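Local coordinates for protein phenylacetate-CoA oxygenase subunit PaaB (Ralstonia eutropha JMP134, PDB 3EGR) that is probably a small subunit of the multicomponent oxygenase that acts on phenylacetyl-CoA in the bacterial breakdown of phenylacetic acid, at residues 39-44 and 51-56. Residues are numbered along the deposited sequence; the frame is centred on the assembly and turned at random.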
loop_
_atom_site.group_PDB
_atom_site.type_symbol
_atom_site.label_atom_id
_atom_site.label_comp_id
_atom_site.label_asym_id
_atom_site.label_seq_id
_atom_site.Cartn_x
_atom_site.Cartn_y
_atom_site.Cartn_z
HETATM N N MSE A 39 -16.471 -8.672 5.067
HETATM C CA MSE A 39 -16.958 -9.463 3.924
HETATM C C MSE A 39 -16.237 -10.801 3.810
HETATM O O MSE A 39 -16.874 -11.822 3.544
HETATM C CB MSE A 39 -16.792 -8.706 2.591
HETATM C CG MSE A 39 -17.773 -7.576 2.367
HETATM SE SE MSE A 39 -17.459 -6.572 0.710
HETATM C CE MSE A 39 -17.732 -7.962 -0.598
ATOM N N ALA A 40 -14.913 -10.785 3.948
ATOM C CA ALA A 40 -14.120 -12.015 3.871
ATOM C C ALA A 40 -14.550 -12.979 4.971
ATOM O O ALA A 40 -14.718 -14.184 4.718
ATOM C CB ALA A 40 -12.614 -11.725 3.935
ATOM N N ARG A 41 -14.755 -12.445 6.180
ATOM C CA ARG A 41 -15.205 -13.245 7.337
ATOM C C ARG A 41 -16.464 -14.036 6.979
ATOM O O ARG A 41 -16.564 -15.228 7.272
ATOM C CB ARG A 41 -15.443 -12.349 8.579
ATOM C CG ARG A 41 -15.721 -13.091 9.921
ATOM C CD ARG A 41 -15.838 -12.110 11.130
ATOM N NE ARG A 41 -16.795 -12.538 12.166
ATOM C CZ ARG A 41 -16.507 -13.288 13.232
ATOM N NH1 ARG A 41 -15.271 -13.727 13.450
ATOM N NH2 ARG A 41 -17.466 -13.609 14.094
ATOM N N ASP A 42 -17.408 -13.374 6.322
ATOM C CA ASP A 42 -18.656 -14.012 5.899
ATOM C C ASP A 42 -18.494 -14.897 4.665
ATOM O O ASP A 42 -18.928 -16.056 4.649
ATOM C CB ASP A 42 -19.726 -12.951 5.617
ATOM C CG ASP A 42 -20.329 -12.387 6.880
ATOM O OD1 ASP A 42 -20.047 -12.913 7.966
ATOM O OD2 ASP A 42 -21.085 -11.412 6.796
ATOM N N VAL A 43 -17.882 -14.344 3.624
ATOM C CA VAL A 43 -17.824 -15.022 2.329
ATOM C C VAL A 43 -16.936 -16.257 2.374
ATOM O O VAL A 43 -17.260 -17.255 1.743
ATOM C CB VAL A 43 -17.344 -14.060 1.195
ATOM C CG1 VAL A 43 -16.859 -14.839 -0.012
ATOM C CG2 VAL A 43 -18.476 -13.102 0.805
ATOM N N TYR A 44 -15.829 -16.188 3.119
ATOM C CA TYR A 44 -14.783 -17.210 3.038
ATOM C C TYR A 44 -14.615 -18.029 4.306
ATOM O O TYR A 44 -14.307 -19.208 4.215
ATOM C CB TYR A 44 -13.419 -16.601 2.657
ATOM C CG TYR A 44 -13.334 -16.053 1.233
ATOM C CD1 TYR A 44 -13.434 -16.897 0.138
ATOM C CD2 TYR A 44 -13.140 -14.690 0.991
ATOM C CE1 TYR A 44 -13.359 -16.411 -1.156
ATOM C CE2 TYR A 44 -13.062 -14.198 -0.295
ATOM C CZ TYR A 44 -13.177 -15.067 -1.366
ATOM O OH TYR A 44 -13.103 -14.603 -2.657
ATOM N N VAL A 51 -9.776 -18.488 13.277
ATOM C CA VAL A 51 -9.282 -18.366 11.917
ATOM C C VAL A 51 -8.729 -16.961 11.779
ATOM O O VAL A 51 -9.392 -16.025 12.199
ATOM C CB VAL A 51 -10.449 -18.603 10.910
ATOM C CG1 VAL A 51 -10.164 -17.963 9.613
ATOM C CG2 VAL A 51 -10.724 -20.092 10.725
ATOM N N SER A 52 -7.532 -16.804 11.203
ATOM C CA SER A 52 -6.962 -15.471 10.941
ATOM C C SER A 52 -7.183 -15.069 9.497
ATOM O O SER A 52 -6.868 -15.849 8.595
ATOM C CB SER A 52 -5.463 -15.449 11.218
ATOM O OG SER A 52 -4.889 -14.184 10.915
ATOM N N ILE A 53 -7.699 -13.853 9.288
ATOM C CA ILE A 53 -7.898 -13.298 7.947
ATOM C C ILE A 53 -6.979 -12.096 7.684
ATOM O O ILE A 53 -6.890 -11.179 8.492
ATOM C CB ILE A 53 -9.377 -12.836 7.724
ATOM C CG1 ILE A 53 -10.363 -13.884 8.258
ATOM C CG2 ILE A 53 -9.647 -12.545 6.233
ATOM C CD1 ILE A 53 -11.838 -13.447 8.180
ATOM N N TRP A 54 -6.306 -12.108 6.540
ATOM C CA TRP A 54 -5.557 -10.951 6.044
ATOM C C TRP A 54 -6.180 -10.452 4.750
ATOM O O TRP A 54 -6.423 -11.247 3.827
ATOM C CB TRP A 54 -4.106 -11.315 5.739
ATOM C CG TRP A 54 -3.235 -11.583 6.913
ATOM C CD1 TRP A 54 -3.566 -11.456 8.229
ATOM C CD2 TRP A 54 -1.856 -11.973 6.880
ATOM N NE1 TRP A 54 -2.483 -11.762 9.021
ATOM C CE2 TRP A 54 -1.420 -12.082 8.217
ATOM C CE3 TRP A 54 -0.947 -12.245 5.849
ATOM C CZ2 TRP A 54 -0.120 -12.460 8.553
ATOM C CZ3 TRP A 54 0.355 -12.614 6.183
ATOM C CH2 TRP A 54 0.750 -12.727 7.526
ATOM N N VAL A 55 -6.423 -9.144 4.683
ATOM C CA VAL A 55 -6.832 -8.499 3.449
ATOM C C VAL A 55 -5.761 -7.504 3.014
ATOM O O VAL A 55 -5.123 -6.833 3.839
ATOM C CB VAL A 55 -8.220 -7.799 3.561
ATOM C CG1 VAL A 55 -9.320 -8.835 3.802
ATOM C CG2 VAL A 55 -8.224 -6.683 4.626
ATOM N N VAL A 56 -5.583 -7.422 1.699
ATOM C CA VAL A 56 -4.556 -6.596 1.075
ATOM C C VAL A 56 -5.128 -6.010 -0.204
ATOM O O VAL A 56 -5.663 -6.753 -1.044
ATOM C CB VAL A 56 -3.331 -7.436 0.685
ATOM C CG1 VAL A 56 -2.213 -6.545 0.265
ATOM C CG2 VAL A 56 -2.924 -8.320 1.845
#
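Ile-53 reaches from strand 52-57 to the backbone of helix 33-45 with the end of its longer branch, CD1 coming within 3.5 Å of Arg-41 CA and lying 3.8 Å from Arg-41 CB. Its two branches divide the work. With CG1 anti to the carbonyl carbon (chi1 -44°) and the chain extended beyond it (chi2 175°), CD1 is carried to the Arg-41 backbone, while the CG2 methyl turns to Ala-40 and meets its CB at 3.8 Å. A beta-branched residue suits this place, since it fits a strand and offers two apolar arms to the helix. Ala-40 suits the other side: its single methyl points at the sheet and lets the helix settle closely, the segment axes passing 9.4 Å apart at an angle of 120°. Two residues along the strand, on the same face, Val-55 adds a looser touch, its CG1 4.4 Å from Ala-40 CB. Arg-41, an exposed residue, takes part through its CA and CB. The helix packs on one face of a three-stranded antiparallel sheet, and this contact joins it to the edge strand that follows it in the chain. Val-12 of the central strand and Leu-37 of the helix extend the apolar layer, whereas Trp-54, on the other face, stacks on His-22. Strand 52-57 also pairs antiparallel with a second subunit. Between these segments methyls meet Ala-40 CB and the Arg-41 main chain and CB, which implies an attachment resting on shape and water exclusion.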